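Local structure of congerin-1 (Conger myriaster, 1C1L) at residues Asp47-Asn51 with Phe80-Ala84; Leu18-Ile24 with Gln86-Leu92; Glu72-Ser77 with Leu109-Tyr115. The protein binds beta-galactosides as a homodimeric galectin of the conger eel, here holding lactose, although its physiological role is not yet known. All blocks are in the same frame, centred on the assembly; numbering follows the deposited sequence.

Overall arrangement
The three contacts belong to one galectin beta sandwich. Contact 2 pairs two neighbouring strands of the sheet that includes 108-112. Contact 3 bridges the two sheets; contact 1 joins the sugar-bearing sheet to a loop. Contact 1 meets contact 2 where Ile24 CD1 packs on Leu82 CB at 3.8 Å and Ile24 CG2 lies 3.8 Å from Phe50 CZ. Contacts 1 and 3 share the lactose. Arg49 NH1 and Arg76 NH2 come within 3.5 Å there, and the acids Asp47, Asp55 and Glu74 probably offset their charge. Contacts 2 and 3 do not touch; their nearest atoms are about 7 Å apart and their centres about 19 Å.

Contact 1: Asp47-Asn51 with Phe80-Ala84. With GAL (beta-D-galactopyranose), chain B; BGC (beta-D-glucopyranose), chain C.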
loop_
_atom_site.group_PDB
_atom_site.type_symbol
_atom_site.label_atom_id
_atom_site.label_comp_id
_atom_site.label_asym_id
_atom_site.label_seq_id
_atom_site.Cartn_x
_atom_site.Cartn_y
_atom_site.Cartn_z
ATOM N N ASP A 47 15.127 4.322 -11.904
ATOM C CA ASP A 47 15.794 5.452 -11.293
ATOM C C ASP A 47 15.636 6.747 -12.093
ATOM O O ASP A 47 15.981 6.801 -13.279
ATOM C CB ASP A 47 17.275 5.078 -11.136
ATOM C CG ASP A 47 18.034 5.844 -10.069
ATOM O OD1 ASP A 47 17.457 6.345 -9.111
ATOM O OD2 ASP A 47 19.241 5.931 -10.196
ATOM N N HIS A 48 15.010 7.768 -11.503
ATOM C CA HIS A 48 14.910 9.081 -12.124
ATOM C C HIS A 48 16.029 9.913 -11.551
ATOM O O HIS A 48 16.036 10.232 -10.362
ATOM C CB HIS A 48 13.571 9.781 -11.820
ATOM C CG HIS A 48 12.435 9.312 -12.725
ATOM N ND1 HIS A 48 11.742 8.202 -12.597
ATOM C CD2 HIS A 48 11.943 9.946 -13.847
ATOM C CE1 HIS A 48 10.872 8.103 -13.556
ATOM N NE2 HIS A 48 10.994 9.158 -14.316
ATOM N N ARG A 49 17.012 10.211 -12.388
ATOM C CA ARG A 49 18.177 10.969 -11.977
ATOM C C ARG A 49 18.053 12.395 -12.472
ATOM O O ARG A 49 18.064 12.674 -13.679
ATOM C CB ARG A 49 19.443 10.324 -12.549
ATOM C CG ARG A 49 19.620 8.884 -12.113
ATOM C CD ARG A 49 20.861 8.285 -12.727
ATOM N NE ARG A 49 21.062 6.990 -12.116
ATOM C CZ ARG A 49 22.079 6.169 -12.336
ATOM N NH1 ARG A 49 23.033 6.483 -13.196
ATOM N NH2 ARG A 49 22.119 5.009 -11.692
ATOM N N PHE A 50 17.897 13.286 -11.508
ATOM C CA PHE A 50 17.751 14.704 -11.773
ATOM C C PHE A 50 19.122 15.335 -11.968
ATOM O O PHE A 50 19.481 15.723 -13.078
ATOM C CB PHE A 50 17.022 15.388 -10.608
ATOM C CG PHE A 50 15.585 14.922 -10.494
ATOM C CD1 PHE A 50 15.296 13.691 -9.900
ATOM C CD2 PHE A 50 14.565 15.724 -11.003
ATOM C CE1 PHE A 50 13.975 13.262 -9.821
ATOM C CE2 PHE A 50 13.244 15.285 -10.918
ATOM C CZ PHE A 50 12.952 14.058 -10.329
ATOM N N ASN A 51 19.924 15.343 -10.920
ATOM C CA ASN A 51 21.207 16.029 -10.923
ATOM C C ASN A 51 22.127 15.050 -10.241
ATOM O O ASN A 51 22.250 14.962 -9.011
ATOM C CB ASN A 51 21.064 17.339 -10.144
ATOM C CG ASN A 51 22.389 18.020 -9.822
ATOM O OD1 ASN A 51 23.401 17.772 -10.474
ATOM N ND2 ASN A 51 22.466 18.881 -8.812
ATOM N N PHE A 80 12.417 12.614 -20.019
ATOM C CA PHE A 80 12.249 12.830 -18.586
ATOM C C PHE A 80 11.191 13.883 -18.294
ATOM O O PHE A 80 11.319 15.017 -18.749
ATOM C CB PHE A 80 13.608 13.237 -18.056
ATOM C CG PHE A 80 13.789 13.201 -16.547
ATOM C CD1 PHE A 80 13.382 14.275 -15.748
ATOM C CD2 PHE A 80 14.452 12.115 -15.975
ATOM C CE1 PHE A 80 13.658 14.258 -14.380
ATOM C CE2 PHE A 80 14.726 12.109 -14.604
ATOM C CZ PHE A 80 14.337 13.184 -13.807
ATOM N N THR A 81 10.139 13.563 -17.537
ATOM C CA THR A 81 9.053 14.509 -17.345
ATOM C C THR A 81 8.756 14.888 -15.898
ATOM O O THR A 81 7.849 15.691 -15.644
ATOM C CB THR A 81 7.768 13.925 -18.039
ATOM O OG1 THR A 81 7.490 12.648 -17.464
ATOM C CG2 THR A 81 7.937 13.762 -19.550
ATOM N N LEU A 82 9.459 14.309 -14.923
ATOM C CA LEU A 82 9.184 14.652 -13.534
ATOM C C LEU A 82 9.983 15.888 -13.134
ATOM O O LEU A 82 10.994 16.230 -13.759
ATOM C CB LEU A 82 9.522 13.463 -12.613
ATOM C CG LEU A 82 8.832 12.112 -12.873
ATOM C CD1 LEU A 82 9.152 11.154 -11.731
ATOM C CD2 LEU A 82 7.318 12.283 -12.950
ATOM N N SER A 83 9.554 16.523 -12.053
ATOM C CA SER A 83 10.141 17.746 -11.566
ATOM C C SER A 83 10.302 17.662 -10.066
ATOM O O SER A 83 9.508 17.059 -9.337
ATOM C CB SER A 83 9.236 18.923 -11.907
ATOM O OG SER A 83 8.765 18.877 -13.247
ATOM N N ALA A 84 11.356 18.304 -9.590
ATOM C CA ALA A 84 11.669 18.410 -8.176
ATOM C C ALA A 84 10.475 18.992 -7.436
ATOM O O ALA A 84 9.813 19.881 -7.983
ATOM C CB ALA A 84 12.819 19.353 -7.963
HETATM C C1 GAL B . 24.425 2.549 -10.313
HETATM C C2 GAL B . 23.924 3.189 -9.018
HETATM C C3 GAL B . 22.849 2.317 -8.366
HETATM C C4 GAL B . 21.744 1.967 -9.379
HETATM C C5 GAL B . 22.361 1.406 -10.653
HETATM C C6 GAL B . 21.324 1.138 -11.723
HETATM O O2 GAL B . 25.020 3.342 -8.125
HETATM O O3 GAL B . 22.300 3.017 -7.262
HETATM O O4 GAL B . 21.001 3.142 -9.665
HETATM O O5 GAL B . 23.336 2.327 -11.201
HETATM O O6 GAL B . 21.921 0.569 -12.862
HETATM C C2 BGC C . 26.758 3.467 -14.441
HETATM C C3 BGC C . 25.960 3.961 -13.222
HETATM C C4 BGC C . 25.952 2.887 -12.150
HETATM C C5 BGC C . 27.397 2.495 -11.805
HETATM C C6 BGC C . 27.473 1.411 -10.751
HETATM C C1 BGC C . 28.149 3.000 -14.019
HETATM O O1 BGC C . 28.792 2.432 -15.092
HETATM O O2 BGC C . 26.877 4.526 -15.382
HETATM O O3 BGC C . 24.636 4.261 -13.619
HETATM O O4 BGC C . 25.295 3.401 -10.959
HETATM O O5 BGC C . 28.029 1.996 -12.995
HETATM O O6 BGC C . 26.808 0.227 -11.166
HETATM O O HOH W 1 9.879 11.051 -16.328
#
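Phe80 brings its ring edge down on the face of Phe50. Its CG is anti to the backbone N (chi1 -166°), which carries the ring over to Phe50. The two planes stand at 88°, and Phe80 CZ sits over the middle of the Phe50 ring. The closest atoms are Phe80 CE1 and Phe50 CE2, 3.6 Å apart. The face of Phe80 takes the edge of His48 in an offset edge-to-face pair, with the planes at 62°. Leu82 then closes one face of the imidazole: its CD1 lies 3.7 Å from the centroid of the His48 ring, almost on the ring normal. Leu82 also brings CB toward Phe50 CZ. This is the tight part, an aromatic cluster with Leu82 against it. It joins strand 41-52 of the galectin beta sandwich to the loop between strands 75-77 and 87-94, and Phe31 and Ile59 pack around it. The looser side lies toward Thr81 and Ser83, which are exposed. There a water bridges the segments, 3.0 Å from His48 NE2 and accepting from Thr81 N at 2.8 Å. The extended chain of Arg49 turns to the lactose, where Arg49 NH1 donates to BGC O3 at 2.8 Å and NH2 to GAL O4 and GAL O5. Arg49 NE holds Asp47 OD2 at 2.9 Å in a salt bridge whose N-H...O bond is nearly straight and comes from above the carboxylate plane.

Contact 2: Leu18-Ile24 with Gln86-Leu92; sequences LTVGGFI and QYFEITL
Leu18 pairs with Leu92 through two backbone bonds, Leu18 N to Leu92 O and Leu92 N to Leu18 O. Leu18 also packs on Leu5 of the second subunit. Thr19 faces Thr91 in a non-hydrogen-bonded pair, yet their hydroxyls bond, Thr19 OG1 to Thr91 OG1, at 2.8 Å. Both hydroxyls lie beside their own backbone N (chi1 -64° and -58°), which turns them to each other. Val20 forms the next hydrogen-bonded pair with Ile90, and Val20 CG2 lies 3.9 Å from Ile90 CB. Tyr87 OH passes 3.8 Å from Gly21 CA on its way to Glu89 OE2. Gly22 makes the next hydrogen-bonded pair, with Phe88, whose ring face lies against Gly22 N. Phe23 receives the edge of Tyr87 on its ring face, planes at 64°. Ile24 N bonds Gln86 O at 2.9 Å, and Ile24 CG1 touches Phe88 CD1. The strands are antiparallel neighbours in one sheet of the galectin sandwich. Leu18, Val20, Phe88, Ile90 and Leu92 share its apolar inner face, against strands 30-35 and 41-52. Thr19, Phe23, Tyr87, Glu89 and Thr91 line the other, which mixes polar and aromatic groups; on it the hydroxyl of buried Thr19 is satisfied by Thr91.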
loop_
_atom_site.group_PDB
_atom_site.type_symbol
_atom_site.label_atom_id
_atom_site.label_comp_id
_atom_site.label_asym_id
_atom_site.label_seq_id
_atom_site.Cartn_x
_atom_site.Cartn_y
_atom_site.Cartn_z
ATOM N N LEU A 18 -0.122 -1.772 -10.637
ATOM C CA LEU A 18 0.335 -1.204 -9.388
ATOM C C LEU A 18 0.677 0.268 -9.609
ATOM O O LEU A 18 1.515 0.582 -10.460
ATOM C CB LEU A 18 1.571 -1.951 -8.901
ATOM C CG LEU A 18 2.260 -1.438 -7.648
ATOM C CD1 LEU A 18 1.370 -1.721 -6.453
ATOM C CD2 LEU A 18 3.600 -2.121 -7.459
ATOM N N THR A 19 0.035 1.211 -8.943
ATOM C CA THR A 19 0.385 2.617 -9.064
ATOM C C THR A 19 1.084 3.032 -7.786
ATOM O O THR A 19 0.610 2.700 -6.698
ATOM C CB THR A 19 -0.874 3.476 -9.268
ATOM O OG1 THR A 19 -1.417 3.055 -10.512
ATOM C CG2 THR A 19 -0.623 4.980 -9.315
ATOM N N VAL A 20 2.221 3.711 -7.903
ATOM C CA VAL A 20 2.883 4.285 -6.758
ATOM C C VAL A 20 2.761 5.797 -6.934
ATOM O O VAL A 20 2.851 6.323 -8.058
ATOM C CB VAL A 20 4.377 3.849 -6.698
ATOM C CG1 VAL A 20 4.429 2.365 -6.361
ATOM C CG2 VAL A 20 5.094 4.084 -8.020
ATOM N N GLY A 21 2.489 6.507 -5.854
ATOM C CA GLY A 21 2.382 7.951 -5.879
ATOM C C GLY A 21 3.168 8.518 -4.716
ATOM O O GLY A 21 3.392 7.839 -3.701
ATOM N N GLY A 22 3.592 9.758 -4.834
ATOM C CA GLY A 22 4.322 10.386 -3.766
ATOM C C GLY A 22 4.821 11.750 -4.184
ATOM O O GLY A 22 4.363 12.302 -5.183
ATOM N N PHE A 23 5.771 12.278 -3.435
ATOM C CA PHE A 23 6.307 13.606 -3.701
ATOM C C PHE A 23 7.807 13.526 -3.843
ATOM O O PHE A 23 8.458 12.877 -3.035
ATOM C CB PHE A 23 5.980 14.563 -2.551
ATOM C CG PHE A 23 4.504 14.904 -2.517
ATOM C CD1 PHE A 23 4.022 15.977 -3.260
ATOM C CD2 PHE A 23 3.631 14.110 -1.770
ATOM C CE1 PHE A 23 2.656 16.256 -3.253
ATOM C CE2 PHE A 23 2.269 14.394 -1.773
ATOM C CZ PHE A 23 1.779 15.463 -2.515
ATOM N N ILE A 24 8.358 14.137 -4.881
ATOM C CA ILE A 24 9.798 14.176 -5.058
ATOM C C ILE A 24 10.313 15.283 -4.144
ATOM O O ILE A 24 9.670 16.331 -4.016
ATOM C CB ILE A 24 10.118 14.471 -6.543
ATOM C CG1 ILE A 24 9.552 13.364 -7.421
ATOM C CG2 ILE A 24 11.617 14.543 -6.757
ATOM C CD1 ILE A 24 9.286 13.821 -8.865
ATOM N N GLN A 86 7.538 17.877 -6.899
ATOM C CA GLN A 86 6.207 17.586 -7.404
ATOM C C GLN A 86 5.672 16.247 -6.922
ATOM O O GLN A 86 6.388 15.330 -6.566
ATOM C CB GLN A 86 6.187 17.581 -8.968
ATOM C CG GLN A 86 6.634 16.270 -9.669
ATOM C CD GLN A 86 6.260 15.996 -11.127
ATOM O OE1 GLN A 86 6.818 16.572 -12.049
ATOM N NE2 GLN A 86 5.357 15.100 -11.488
ATOM N N TYR A 87 4.339 16.155 -7.055
ATOM C CA TYR A 87 3.644 14.908 -6.827
ATOM C C TYR A 87 3.885 14.055 -8.081
ATOM O O TYR A 87 3.878 14.595 -9.189
ATOM C CB TYR A 87 2.130 15.181 -6.693
ATOM C CG TYR A 87 1.338 13.887 -6.566
ATOM C CD1 TYR A 87 1.392 13.174 -5.374
ATOM C CD2 TYR A 87 0.611 13.399 -7.656
ATOM C CE1 TYR A 87 0.725 11.963 -5.262
ATOM C CE2 TYR A 87 -0.060 12.183 -7.545
ATOM C CZ TYR A 87 0.008 11.480 -6.344
ATOM O OH TYR A 87 -0.654 10.282 -6.194
ATOM N N PHE A 88 4.098 12.739 -7.997
ATOM C CA PHE A 88 4.251 11.889 -9.165
ATOM C C PHE A 88 3.395 10.645 -8.948
ATOM O O PHE A 88 3.063 10.289 -7.811
ATOM C CB PHE A 88 5.728 11.440 -9.363
ATOM C CG PHE A 88 6.241 10.489 -8.288
ATOM C CD1 PHE A 88 6.745 11.007 -7.093
ATOM C CD2 PHE A 88 6.141 9.098 -8.464
ATOM C CE1 PHE A 88 7.136 10.141 -6.075
ATOM C CE2 PHE A 88 6.530 8.240 -7.441
ATOM C CZ PHE A 88 7.024 8.760 -6.243
ATOM N N GLU A 89 3.064 9.983 -10.049
ATOM C CA GLU A 89 2.448 8.664 -10.034
ATOM C C GLU A 89 3.068 7.881 -11.173
ATOM O O GLU A 89 3.252 8.418 -12.287
ATOM C CB GLU A 89 0.967 8.641 -10.323
ATOM C CG GLU A 89 0.164 8.965 -9.093
ATOM C CD GLU A 89 -1.344 9.052 -9.270
ATOM O OE1 GLU A 89 -1.870 8.699 -10.326
ATOM O OE2 GLU A 89 -2.008 9.478 -8.336
ATOM N N ILE A 90 3.423 6.643 -10.893
ATOM C CA ILE A 90 3.941 5.739 -11.896
ATOM C C ILE A 90 3.153 4.439 -11.751
ATOM O O ILE A 90 3.020 3.904 -10.645
ATOM C CB ILE A 90 5.459 5.511 -11.661
ATOM C CG1 ILE A 90 6.245 6.810 -11.799
ATOM C CG2 ILE A 90 5.937 4.484 -12.683
ATOM C CD1 ILE A 90 7.664 6.664 -11.217
ATOM N N THR A 91 2.613 3.927 -12.846
ATOM C CA THR A 91 1.900 2.661 -12.854
ATOM C C THR A 91 2.736 1.608 -13.564
ATOM O O THR A 91 3.241 1.802 -14.677
ATOM C CB THR A 91 0.557 2.782 -13.582
ATOM O OG1 THR A 91 -0.166 3.788 -12.896
ATOM C CG2 THR A 91 -0.221 1.458 -13.633
ATOM N N LEU A 92 2.820 0.456 -12.925
ATOM C CA LEU A 92 3.575 -0.666 -13.422
ATOM C C LEU A 92 2.647 -1.853 -13.620
ATOM O O LEU A 92 1.755 -2.115 -12.807
ATOM C CB LEU A 92 4.641 -1.101 -12.435
ATOM C CG LEU A 92 5.611 -0.140 -11.767
ATOM C CD1 LEU A 92 6.480 -0.879 -10.767
ATOM C CD2 LEU A 92 6.515 0.457 -12.824
#

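Contact 3: Glu72-Ser77 with Leu109-Tyr115; sequences ETEQRS and LEFPNRY. With BGC (beta-D-glucopyranose), chain C; GAL (beta-D-galactopyranose), chain B.
Arg114 and Glu72 run antiparallel alongside each other, with guanidinium and carboxylate planes only 5° apart. They do not form a salt bridge: Glu72 OE1 stays 4.2 Å from Arg114 NH1 and well out of the guanidinium plane. The Arg114 chain is extended from CG to NE (chi3 169°), which carries its guanidinium to the backbone of Thr73. Arg114 NH2 donates to Thr73 O at 2.7 Å, in the carbonyl plane and on a lone pair, with an N-H...O angle of 168°. Arg114 NH1 makes a weaker bond to the same oxygen and is taken mainly by the side chains of Asn62 and Ser63. Phe111 CZ lies over the centre of the guanidinium. Tyr115 OH donates to Glu72 OE2 at 2.7 Å from above the carboxylate plane, and the carboxylate is turned steeply from the ring. Ser63 OG also bonds Tyr115 OH. These residues join the two sheets of the galectin sandwich at one edge, where 75-77 and 108-112 are the outermost strands of their sheets within the chain. Further along, Gln75 crosses the Phe111 ring, and Gln75 CG reaches Phe111 CE1 at 4.1 Å. Gln75 NE2 sits 3.6 Å from Pro112 CD. A water donates to both Gln75 OE1 and Glu110 O. Glu74 points the other way, to the lactose: Glu74 OE2 accepts from BGC O3 at 2.6 Å and from GAL O6 at 2.8 Å. Arg76 grips Glu74 OE1 side-on through NE and NH2, which probably steadies the carboxylate; Asp55 holds Arg76 NH1.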
loop_
_atom_site.group_PDB
_atom_site.type_symbol
_atom_site.label_atom_id
_atom_site.label_comp_id
_atom_site.label_asym_id
_atom_site.label_seq_id
_atom_site.Cartn_x
_atom_site.Cartn_y
_atom_site.Cartn_z
ATOM N N GLU A 72 22.927 -5.053 -13.626
ATOM C CA GLU A 72 23.177 -5.636 -14.930
ATOM C C GLU A 72 23.189 -4.575 -16.030
ATOM O O GLU A 72 23.662 -3.457 -15.801
ATOM C CB GLU A 72 22.115 -6.700 -15.144
ATOM C CG GLU A 72 22.100 -7.792 -14.071
ATOM C CD GLU A 72 21.260 -9.005 -14.396
ATOM O OE1 GLU A 72 20.903 -9.193 -15.549
ATOM O OE2 GLU A 72 20.971 -9.777 -13.492
ATOM N N THR A 73 22.708 -4.871 -17.250
ATOM C CA THR A 73 22.661 -3.881 -18.316
ATOM C C THR A 73 21.603 -2.804 -18.107
ATOM O O THR A 73 20.412 -3.057 -17.991
ATOM C CB THR A 73 22.392 -4.610 -19.661
ATOM O OG1 THR A 73 23.437 -5.579 -19.776
ATOM C CG2 THR A 73 22.363 -3.683 -20.877
ATOM N N GLU A 74 22.060 -1.562 -18.023
ATOM C CA GLU A 74 21.163 -0.431 -17.936
ATOM C C GLU A 74 20.470 -0.153 -19.252
ATOM O O GLU A 74 21.020 -0.368 -20.343
ATOM C CB GLU A 74 21.912 0.831 -17.566
ATOM C CG GLU A 74 22.584 0.705 -16.222
ATOM C CD GLU A 74 23.282 1.972 -15.752
ATOM O OE1 GLU A 74 23.604 2.834 -16.560
ATOM O OE2 GLU A 74 23.508 2.095 -14.559
ATOM N N GLN A 75 19.202 0.224 -19.145
ATOM C CA GLN A 75 18.461 0.791 -20.247
ATOM C C GLN A 75 18.143 2.198 -19.749
ATOM O O GLN A 75 17.751 2.432 -18.606
ATOM C CB GLN A 75 17.192 -0.001 -20.534
ATOM C CG GLN A 75 17.591 -1.368 -21.101
ATOM C CD GLN A 75 16.466 -2.059 -21.851
ATOM O OE1 GLN A 75 15.497 -1.411 -22.236
ATOM N NE2 GLN A 75 16.557 -3.344 -22.147
ATOM N N ARG A 76 18.447 3.181 -20.579
ATOM C CA ARG A 76 18.319 4.594 -20.257
ATOM C C ARG A 76 17.337 5.288 -21.165
ATOM O O ARG A 76 17.132 4.866 -22.311
ATOM C CB ARG A 76 19.651 5.301 -20.393
ATOM C CG ARG A 76 20.611 4.823 -19.326
ATOM C CD ARG A 76 22.024 5.266 -19.600
ATOM N NE ARG A 76 22.820 4.986 -18.419
ATOM C CZ ARG A 76 23.241 5.980 -17.646
ATOM N NH1 ARG A 76 22.944 7.234 -17.960
ATOM N NH2 ARG A 76 23.919 5.733 -16.526
ATOM N N SER A 77 16.762 6.359 -20.654
ATOM C CA SER A 77 15.888 7.195 -21.445
ATOM C C SER A 77 16.143 8.618 -21.002
ATOM O O SER A 77 16.387 8.859 -19.817
ATOM C CB SER A 77 14.417 6.857 -21.190
ATOM O OG SER A 77 13.551 7.721 -21.932
ATOM N N LEU A 109 7.245 3.279 -20.927
ATOM C CA LEU A 109 8.510 2.603 -21.186
ATOM C C LEU A 109 8.302 1.110 -21.018
ATOM O O LEU A 109 7.315 0.682 -20.416
ATOM C CB LEU A 109 9.592 3.084 -20.212
ATOM C CG LEU A 109 9.923 4.577 -20.217
ATOM C CD1 LEU A 109 10.775 4.973 -19.027
ATOM C CD2 LEU A 109 10.629 4.884 -21.521
ATOM N N GLU A 110 9.164 0.275 -21.584
ATOM C CA GLU A 110 9.111 -1.165 -21.405
ATOM C C GLU A 110 10.480 -1.567 -20.933
ATOM O O GLU A 110 11.459 -0.877 -21.228
ATOM C CB GLU A 110 8.867 -1.905 -22.681
ATOM C CG GLU A 110 7.453 -1.701 -23.162
ATOM C CD GLU A 110 7.162 -2.236 -24.554
ATOM O OE1 GLU A 110 8.028 -2.841 -25.188
ATOM O OE2 GLU A 110 6.045 -2.037 -25.013
ATOM N N PHE A 111 10.540 -2.673 -20.218
ATOM C CA PHE A 111 11.807 -3.186 -19.730
ATOM C C PHE A 111 11.659 -4.700 -19.702
ATOM O O PHE A 111 10.550 -5.159 -19.409
ATOM C CB PHE A 111 12.080 -2.640 -18.321
ATOM C CG PHE A 111 13.438 -3.041 -17.757
ATOM C CD1 PHE A 111 14.606 -2.444 -18.235
ATOM C CD2 PHE A 111 13.511 -4.009 -16.755
ATOM C CE1 PHE A 111 15.846 -2.826 -17.711
ATOM C CE2 PHE A 111 14.753 -4.385 -16.239
ATOM C CZ PHE A 111 15.917 -3.794 -16.716
ATOM N N PRO A 112 12.647 -5.545 -20.005
ATOM C CA PRO A 112 12.479 -6.984 -19.965
ATOM C C PRO A 112 12.184 -7.505 -18.572
ATOM O O PRO A 112 12.644 -6.972 -17.562
ATOM C CB PRO A 112 13.764 -7.545 -20.545
ATOM C CG PRO A 112 14.769 -6.438 -20.372
ATOM C CD PRO A 112 13.944 -5.176 -20.564
ATOM N N ASN A 113 11.402 -8.572 -18.530
ATOM C CA ASN A 113 11.169 -9.288 -17.290
ATOM C C ASN A 113 12.276 -10.328 -17.350
ATOM O O ASN A 113 12.132 -11.466 -17.809
ATOM C CB ASN A 113 9.790 -9.951 -17.297
ATOM C CG ASN A 113 9.440 -10.715 -16.030
ATOM O OD1 ASN A 113 10.303 -11.053 -15.211
ATOM N ND2 ASN A 113 8.180 -11.023 -15.777
ATOM N N ARG A 114 13.450 -9.931 -16.882
ATOM C CA ARG A 114 14.653 -10.752 -16.952
ATOM C C ARG A 114 14.602 -12.095 -16.245
ATOM O O ARG A 114 15.160 -13.092 -16.709
ATOM C CB ARG A 114 15.813 -9.923 -16.412
ATOM C CG ARG A 114 16.130 -8.802 -17.388
ATOM C CD ARG A 114 17.197 -7.868 -16.856
ATOM N NE ARG A 114 17.668 -6.973 -17.900
ATOM C CZ ARG A 114 18.485 -5.939 -17.663
ATOM N NH1 ARG A 114 18.900 -5.604 -16.442
ATOM N NH2 ARG A 114 18.858 -5.198 -18.699
ATOM N N TYR A 115 13.870 -12.166 -15.145
ATOM C CA TYR A 115 13.834 -13.363 -14.329
ATOM C C TYR A 115 12.529 -14.149 -14.464
ATOM O O TYR A 115 12.274 -15.037 -13.656
ATOM C CB TYR A 115 14.104 -12.957 -12.865
ATOM C CG TYR A 115 15.311 -12.029 -12.734
ATOM C CD1 TYR A 115 16.528 -12.355 -13.345
ATOM C CD2 TYR A 115 15.163 -10.828 -12.049
ATOM C CE1 TYR A 115 17.595 -11.457 -13.274
ATOM C CE2 TYR A 115 16.226 -9.934 -11.974
ATOM C CZ TYR A 115 17.430 -10.260 -12.594
ATOM O OH TYR A 115 18.475 -9.372 -12.554
HETATM C C2 BGC C . 26.758 3.467 -14.441
HETATM C C3 BGC C . 25.960 3.961 -13.222
HETATM C C4 BGC C . 25.952 2.887 -12.150
HETATM C C5 BGC C . 27.397 2.495 -11.805
HETATM C C6 BGC C . 27.473 1.411 -10.751
HETATM C C1 BGC C . 28.149 3.000 -14.019
HETATM O O1 BGC C . 28.792 2.432 -15.092
HETATM O O2 BGC C . 26.877 4.526 -15.382
HETATM O O3 BGC C . 24.636 4.261 -13.619
HETATM O O4 BGC C . 25.295 3.401 -10.959
HETATM O O5 BGC C . 28.029 1.996 -12.995
HETATM O O6 BGC C . 26.808 0.227 -11.166
HETATM C C1 GAL B . 24.425 2.549 -10.313
HETATM C C2 GAL B . 23.924 3.189 -9.018
HETATM C C3 GAL B . 22.849 2.317 -8.366
HETATM C C4 GAL B . 21.744 1.967 -9.379
HETATM C C5 GAL B . 22.361 1.406 -10.653
HETATM C C6 GAL B . 21.324 1.138 -11.723
HETATM O O2 GAL B . 25.020 3.342 -8.125
HETATM O O3 GAL B . 22.300 3.017 -7.262
HETATM O O4 GAL B . 21.001 3.142 -9.665
HETATM O O5 GAL B . 23.336 2.327 -11.201
HETATM O O6 GAL B . 21.921 0.569 -12.862
HETATM O O HOH W 2 13.749 0.930 -21.897
#